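Local coordinates for conserved membrane protein (Chlamydia abortus, PDB 6GZU), which combines deubiquitinase and acetyltransferase activities as a secreted chlamydial effector of the CE clan that induces fragmentation of the Golgi, at residues A[202-214]-A[231-245]. Residues are numbered along the deposited sequence; the frame is centred on the assembly and turned at random.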
loop_
_atom_site.group_PDB
_atom_site.type_symbol
_atom_site.label_atom_id
_atom_site.label_comp_id
_atom_site.label_asym_id
_atom_site.label_seq_id
_atom_site.Cartn_x
_atom_site.Cartn_y
_atom_site.Cartn_z
ATOM N N THR A 202 1.775 0.735 -18.523
ATOM C CA THR A 202 1.205 1.891 -17.838
ATOM C C THR A 202 0.074 1.619 -16.833
ATOM O O THR A 202 -0.268 2.508 -16.047
ATOM C CB THR A 202 0.688 2.924 -18.870
ATOM O OG1 THR A 202 -0.399 2.360 -19.615
ATOM C CG2 THR A 202 1.803 3.335 -19.847
ATOM N N SER A 203 -0.508 0.413 -16.859
ATOM C CA SER A 203 -1.710 0.086 -16.056
ATOM C C SER A 203 -1.482 -0.481 -14.665
ATOM O O SER A 203 -2.451 -0.896 -14.003
ATOM C CB SER A 203 -2.601 -0.912 -16.762
ATOM O OG SER A 203 -1.894 -2.107 -17.038
ATOM N N CYS A 204 -0.236 -0.517 -14.194
ATOM C CA CYS A 204 0.052 -1.090 -12.867
ATOM C C CYS A 204 -0.779 -0.495 -11.754
ATOM O O CYS A 204 -1.181 -1.255 -10.832
ATOM C CB CYS A 204 1.537 -0.917 -12.542
ATOM S SG CYS A 204 2.122 0.771 -12.866
ATOM N N GLY A 205 -0.991 0.832 -11.772
ATOM C CA GLY A 205 -1.743 1.491 -10.700
ATOM C C GLY A 205 -3.204 1.068 -10.678
ATOM O O GLY A 205 -3.824 0.977 -9.609
ATOM N N ILE A 206 -3.759 0.792 -11.851
ATOM C CA ILE A 206 -5.151 0.347 -11.941
ATOM C C ILE A 206 -5.222 -1.092 -11.442
ATOM O O ILE A 206 -6.096 -1.431 -10.624
ATOM C CB ILE A 206 -5.634 0.415 -13.373
ATOM C CG1 ILE A 206 -5.481 1.851 -13.888
ATOM C CG2 ILE A 206 -7.082 -0.053 -13.459
ATOM C CD1 ILE A 206 -5.734 2.009 -15.386
ATOM N N TRP A 207 -4.276 -1.925 -11.855
ATOM C CA TRP A 207 -4.295 -3.308 -11.405
ATOM C C TRP A 207 -4.223 -3.436 -9.877
ATOM O O TRP A 207 -4.952 -4.248 -9.271
ATOM C CB TRP A 207 -3.100 -4.073 -11.998
ATOM C CG TRP A 207 -3.373 -4.590 -13.362
ATOM C CD1 TRP A 207 -2.776 -4.200 -14.548
ATOM C CD2 TRP A 207 -4.266 -5.641 -13.682
ATOM N NE1 TRP A 207 -3.293 -4.922 -15.573
ATOM C CE2 TRP A 207 -4.182 -5.841 -15.078
ATOM C CE3 TRP A 207 -5.144 -6.435 -12.926
ATOM C CZ2 TRP A 207 -4.962 -6.786 -15.749
ATOM C CZ3 TRP A 207 -5.911 -7.377 -13.592
ATOM C CH2 TRP A 207 -5.802 -7.563 -14.989
ATOM N N LEU A 208 -3.311 -2.704 -9.237
ATOM C CA LEU A 208 -3.145 -2.883 -7.792
ATOM C C LEU A 208 -4.383 -2.325 -7.080
ATOM O O LEU A 208 -4.764 -2.855 -6.013
ATOM C CB LEU A 208 -1.859 -2.224 -7.294
ATOM C CG LEU A 208 -1.778 -0.684 -7.305
ATOM C CD1 LEU A 208 -2.410 -0.086 -6.005
ATOM C CD2 LEU A 208 -0.330 -0.223 -7.472
ATOM N N SER A 209 -5.052 -1.314 -7.654
ATOM C CA SER A 209 -6.267 -0.780 -7.043
ATOM C C SER A 209 -7.413 -1.790 -7.130
ATOM O O SER A 209 -8.171 -1.985 -6.154
ATOM C CB SER A 209 -6.656 0.542 -7.713
ATOM O OG SER A 209 -5.646 1.515 -7.498
ATOM N N LEU A 210 -7.552 -2.431 -8.297
ATOM C CA LEU A 210 -8.533 -3.512 -8.457
ATOM C C LEU A 210 -8.217 -4.650 -7.478
ATOM O O LEU A 210 -9.121 -5.206 -6.833
ATOM C CB LEU A 210 -8.510 -4.041 -9.908
ATOM C CG LEU A 210 -9.422 -5.167 -10.408
ATOM C CD1 LEU A 210 -9.430 -5.150 -11.957
ATOM C CD2 LEU A 210 -8.955 -6.551 -9.932
ATOM N N PHE A 211 -6.947 -5.022 -7.362
ATOM C CA PHE A 211 -6.600 -6.094 -6.438
ATOM C C PHE A 211 -7.042 -5.765 -5.015
ATOM O O PHE A 211 -7.630 -6.624 -4.324
ATOM C CB PHE A 211 -5.109 -6.430 -6.482
ATOM C CG PHE A 211 -4.724 -7.468 -5.479
ATOM C CD1 PHE A 211 -5.095 -8.804 -5.684
ATOM C CD2 PHE A 211 -4.100 -7.088 -4.304
ATOM C CE1 PHE A 211 -4.816 -9.791 -4.742
ATOM C CE2 PHE A 211 -3.775 -8.052 -3.341
ATOM C CZ PHE A 211 -4.132 -9.416 -3.576
ATOM N N LEU A 212 -6.709 -4.571 -4.553
ATOM C CA LEU A 212 -7.045 -4.247 -3.163
ATOM C C LEU A 212 -8.569 -4.276 -2.985
ATOM O O LEU A 212 -9.083 -4.741 -1.971
ATOM C CB LEU A 212 -6.512 -2.875 -2.766
ATOM C CG LEU A 212 -6.806 -2.503 -1.298
ATOM C CD1 LEU A 212 -6.106 -3.479 -0.339
ATOM C CD2 LEU A 212 -6.309 -1.104 -1.071
ATOM N N ASP A 213 -9.298 -3.739 -3.960
ATOM C CA ASP A 213 -10.759 -3.769 -3.985
ATOM C C ASP A 213 -11.284 -5.184 -3.710
ATOM O O ASP A 213 -12.099 -5.410 -2.815
ATOM C CB ASP A 213 -11.205 -3.287 -5.356
ATOM C CG ASP A 213 -12.546 -2.680 -5.337
ATOM O OD1 ASP A 213 -13.507 -3.373 -4.952
ATOM O OD2 ASP A 213 -12.657 -1.505 -5.734
ATOM N N LYS A 214 -10.773 -6.152 -4.456
ATOM C CA LYS A 214 -11.217 -7.518 -4.302
ATOM C C LYS A 214 -10.685 -8.185 -3.052
ATOM O O LYS A 214 -11.390 -8.970 -2.432
ATOM C CB LYS A 214 -10.767 -8.299 -5.530
ATOM C CG LYS A 214 -11.207 -7.677 -6.837
ATOM C CD LYS A 214 -12.391 -8.366 -7.366
ATOM C CE LYS A 214 -12.748 -7.752 -8.704
ATOM N NZ LYS A 214 -14.157 -7.950 -9.093
ATOM N N ALA A 231 -7.991 -9.542 -20.396
ATOM C CA ALA A 231 -7.513 -8.711 -19.286
ATOM C C ALA A 231 -7.902 -7.276 -19.498
ATOM O O ALA A 231 -8.268 -6.589 -18.552
ATOM C CB ALA A 231 -5.993 -8.821 -19.118
ATOM N N GLN A 232 -7.789 -6.803 -20.735
ATOM C CA GLN A 232 -8.152 -5.426 -21.029
ATOM C C GLN A 232 -9.620 -5.201 -20.741
ATOM O O GLN A 232 -9.987 -4.198 -20.129
ATOM C CB GLN A 232 -7.810 -5.057 -22.472
ATOM C CG GLN A 232 -6.319 -4.933 -22.710
ATOM N N TYR A 233 -10.465 -6.151 -21.132
ATOM C CA TYR A 233 -11.906 -6.019 -20.881
ATOM C C TYR A 233 -12.214 -6.045 -19.386
ATOM O O TYR A 233 -13.107 -5.341 -18.913
ATOM C CB TYR A 233 -12.682 -7.134 -21.602
ATOM C CG TYR A 233 -13.207 -6.753 -22.960
ATOM C CD1 TYR A 233 -12.377 -6.144 -23.908
ATOM C CD2 TYR A 233 -14.523 -7.032 -23.310
ATOM C CE1 TYR A 233 -12.839 -5.802 -25.189
ATOM N N PHE A 234 -11.458 -6.861 -18.651
ATOM C CA PHE A 234 -11.583 -6.988 -17.189
ATOM C C PHE A 234 -11.285 -5.659 -16.497
ATOM O O PHE A 234 -12.042 -5.207 -15.628
ATOM C CB PHE A 234 -10.626 -8.083 -16.706
ATOM C CG PHE A 234 -10.722 -8.400 -15.237
ATOM C CD1 PHE A 234 -11.797 -9.114 -14.739
ATOM C CD2 PHE A 234 -9.696 -8.060 -14.377
ATOM C CE1 PHE A 234 -11.861 -9.437 -13.379
ATOM C CE2 PHE A 234 -9.750 -8.392 -13.015
ATOM C CZ PHE A 234 -10.834 -9.071 -12.517
ATOM N N LEU A 235 -10.173 -5.034 -16.873
ATOM C CA LEU A 235 -9.774 -3.745 -16.305
ATOM C C LEU A 235 -10.778 -2.680 -16.675
ATOM O O LEU A 235 -11.100 -1.814 -15.880
ATOM C CB LEU A 235 -8.406 -3.340 -16.863
ATOM C CG LEU A 235 -7.284 -2.774 -16.015
ATOM C CD1 LEU A 235 -7.043 -3.665 -14.765
ATOM C CD2 LEU A 235 -6.034 -2.722 -16.886
ATOM N N GLN A 236 -11.244 -2.709 -17.921
ATOM C CA GLN A 236 -12.208 -1.713 -18.363
ATOM C C GLN A 236 -13.490 -1.795 -17.556
ATOM O O GLN A 236 -14.083 -0.772 -17.213
ATOM C CB GLN A 236 -12.554 -1.920 -19.831
ATOM C CG GLN A 236 -13.441 -0.859 -20.373
ATOM C CD GLN A 236 -12.638 0.335 -20.848
ATOM O OE1 GLN A 236 -12.038 1.057 -20.048
ATOM N NE2 GLN A 236 -12.604 0.532 -22.178
ATOM N N GLU A 237 -13.933 -3.020 -17.275
ATOM C CA GLU A 237 -15.136 -3.237 -16.465
ATOM C C GLU A 237 -14.967 -2.610 -15.078
ATOM O O GLU A 237 -15.895 -2.009 -14.543
ATOM C CB GLU A 237 -15.386 -4.735 -16.291
ATOM C CG GLU A 237 -16.707 -5.076 -15.607
ATOM C CD GLU A 237 -17.146 -6.509 -15.894
ATOM N N PHE A 238 -13.779 -2.760 -14.500
ATOM C CA PHE A 238 -13.484 -2.143 -13.213
ATOM C C PHE A 238 -13.512 -0.633 -13.302
ATOM O O PHE A 238 -14.165 0.028 -12.477
ATOM C CB PHE A 238 -12.118 -2.646 -12.703
ATOM C CG PHE A 238 -11.561 -1.839 -11.577
ATOM C CD1 PHE A 238 -12.089 -1.967 -10.290
ATOM C CD2 PHE A 238 -10.494 -0.973 -11.790
ATOM C CE1 PHE A 238 -11.564 -1.248 -9.220
ATOM C CE2 PHE A 238 -9.962 -0.216 -10.724
ATOM C CZ PHE A 238 -10.509 -0.368 -9.427
ATOM N N LEU A 239 -12.875 -0.068 -14.345
ATOM C CA LEU A 239 -12.901 1.377 -14.513
ATOM C C LEU A 239 -14.315 1.912 -14.648
ATOM O O LEU A 239 -14.628 3.008 -14.151
ATOM C CB LEU A 239 -12.047 1.798 -15.716
ATOM C CG LEU A 239 -10.540 1.597 -15.493
ATOM C CD1 LEU A 239 -9.808 1.895 -16.795
ATOM C CD2 LEU A 239 -10.024 2.483 -14.355
ATOM N N GLU A 240 -15.188 1.138 -15.287
ATOM C CA GLU A 240 -16.517 1.646 -15.572
ATOM C C GLU A 240 -17.401 1.686 -14.331
ATOM O O GLU A 240 -18.457 2.321 -14.370
ATOM C CB GLU A 240 -17.183 0.913 -16.747
ATOM C CG GLU A 240 -16.556 1.336 -18.067
ATOM C CD GLU A 240 -16.977 0.503 -19.269
ATOM O OE1 GLU A 240 -17.740 -0.482 -19.122
ATOM O OE2 GLU A 240 -16.532 0.840 -20.385
ATOM N N THR A 241 -16.954 1.072 -13.226
ATOM C CA THR A 241 -17.679 1.148 -11.945
ATOM C C THR A 241 -17.361 2.454 -11.210
ATOM O O THR A 241 -18.145 2.945 -10.382
ATOM C CB THR A 241 -17.355 -0.034 -10.983
ATOM O OG1 THR A 241 -16.029 0.099 -10.449
ATOM C CG2 THR A 241 -17.468 -1.379 -11.683
ATOM N N ILE A 242 -16.209 3.022 -11.519
ATOM C CA ILE A 242 -15.700 4.125 -10.704
ATOM C C ILE A 242 -16.663 5.319 -10.673
ATOM O O ILE A 242 -16.862 5.926 -9.600
ATOM C CB ILE A 242 -14.249 4.526 -11.102
ATOM C CG1 ILE A 242 -13.286 3.342 -10.860
ATOM C CG2 ILE A 242 -13.788 5.709 -10.254
ATOM C CD1 ILE A 242 -13.283 2.847 -9.457
ATOM N N PRO A 243 -17.308 5.660 -11.794
ATOM C CA PRO A 243 -18.171 6.863 -11.691
ATOM C C PRO A 243 -19.407 6.681 -10.817
ATOM O O PRO A 243 -20.012 7.674 -10.379
ATOM C CB PRO A 243 -18.570 7.108 -13.165
ATOM C CG PRO A 243 -17.418 6.552 -13.954
ATOM C CD PRO A 243 -17.087 5.280 -13.206
ATOM N N GLN A 244 -19.789 5.436 -10.553
ATOM C CA GLN A 244 -20.916 5.173 -9.668
ATOM C C GLN A 244 -20.502 5.088 -8.207
ATOM O O GLN A 244 -21.338 4.879 -7.325
ATOM C CB GLN A 244 -21.640 3.890 -10.078
ATOM C CG GLN A 244 -22.293 3.947 -11.480
ATOM C CD GLN A 244 -21.402 3.350 -12.547
ATOM O OE1 GLN A 244 -20.810 2.280 -12.349
ATOM N NE2 GLN A 244 -21.293 4.046 -13.702
ATOM N N ARG A 245 -19.215 5.268 -7.955
ATOM C CA ARG A 245 -18.645 5.153 -6.608
ATOM C C ARG A 245 -17.916 6.424 -6.115
ATOM O O ARG A 245 -16.728 6.378 -5.787
ATOM C CB ARG A 245 -17.672 3.956 -6.559
ATOM C CG ARG A 245 -18.287 2.626 -6.987
ATOM C CD ARG A 245 -17.201 1.584 -7.262
ATOM N NE ARG A 245 -16.529 1.181 -6.050
ATOM C CZ ARG A 245 -15.457 0.395 -6.034
ATOM N NH1 ARG A 245 -14.908 0.087 -4.888
ATOM N NH2 ARG A 245 -14.918 -0.041 -7.178
#
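With CG anti to the backbone N (chi1 166°), the Phe238 ring is carried under Leu210 CB, which lies over its centre, 3.9 Å from the centroid, a CH-pi contact. Leu210 also has its CG anti to the backbone N, and the two side chains run alongside one another, pointing opposite ways; this extends Leu210 CD1 to Phe238 CB and to 3.4 Å from Phe234 CE2. Phe238 is a knob in the hole formed by Ile206, Ser209, Leu210 and Asp213; Ile206 CG2 meets the ring edge at CD2 and also packs 3.7 Å from Leu235 CG. One turn before Leu210, at Trp207, Leu235 CD1 sits over the six-membered ring, 3.6 Å from its centroid, while Ala231 CB approaches the edge of the indole at CZ2. The helix pair, 204-217 and 228-241, belongs to the CE-clan cysteine protease fold. The first helix begins at Cys204, whose side chain points away from the second helix and touches His134 and Trp135 of strand 134-141; with His134 and Asp151 it has an arrangement consistent with the Cys-His-Asp triad of such proteases, and is probably the nucleophile. The axes cross at 69°. Beyond the apolar side chains, a salt bridge closes the C-terminal end of the contact. Just after the 3-10 segment 242-244, Arg245, its chain bent at chi3, grips Asp213 OD2 end-on with two nitrogens, NH1 at 2.9 Å and NH2 at 3.1 Å. Both hydrogen bonds lie in the guanidinium plane and arrive on the syn side but somewhat out of the carboxylate plane, which is turned 72° from the guanidinium. His26 NE2 of helix 20-33 is also hydrogen-bonded to Asp213 OD2, and the His26 ring packs edge-to-face with Phe238.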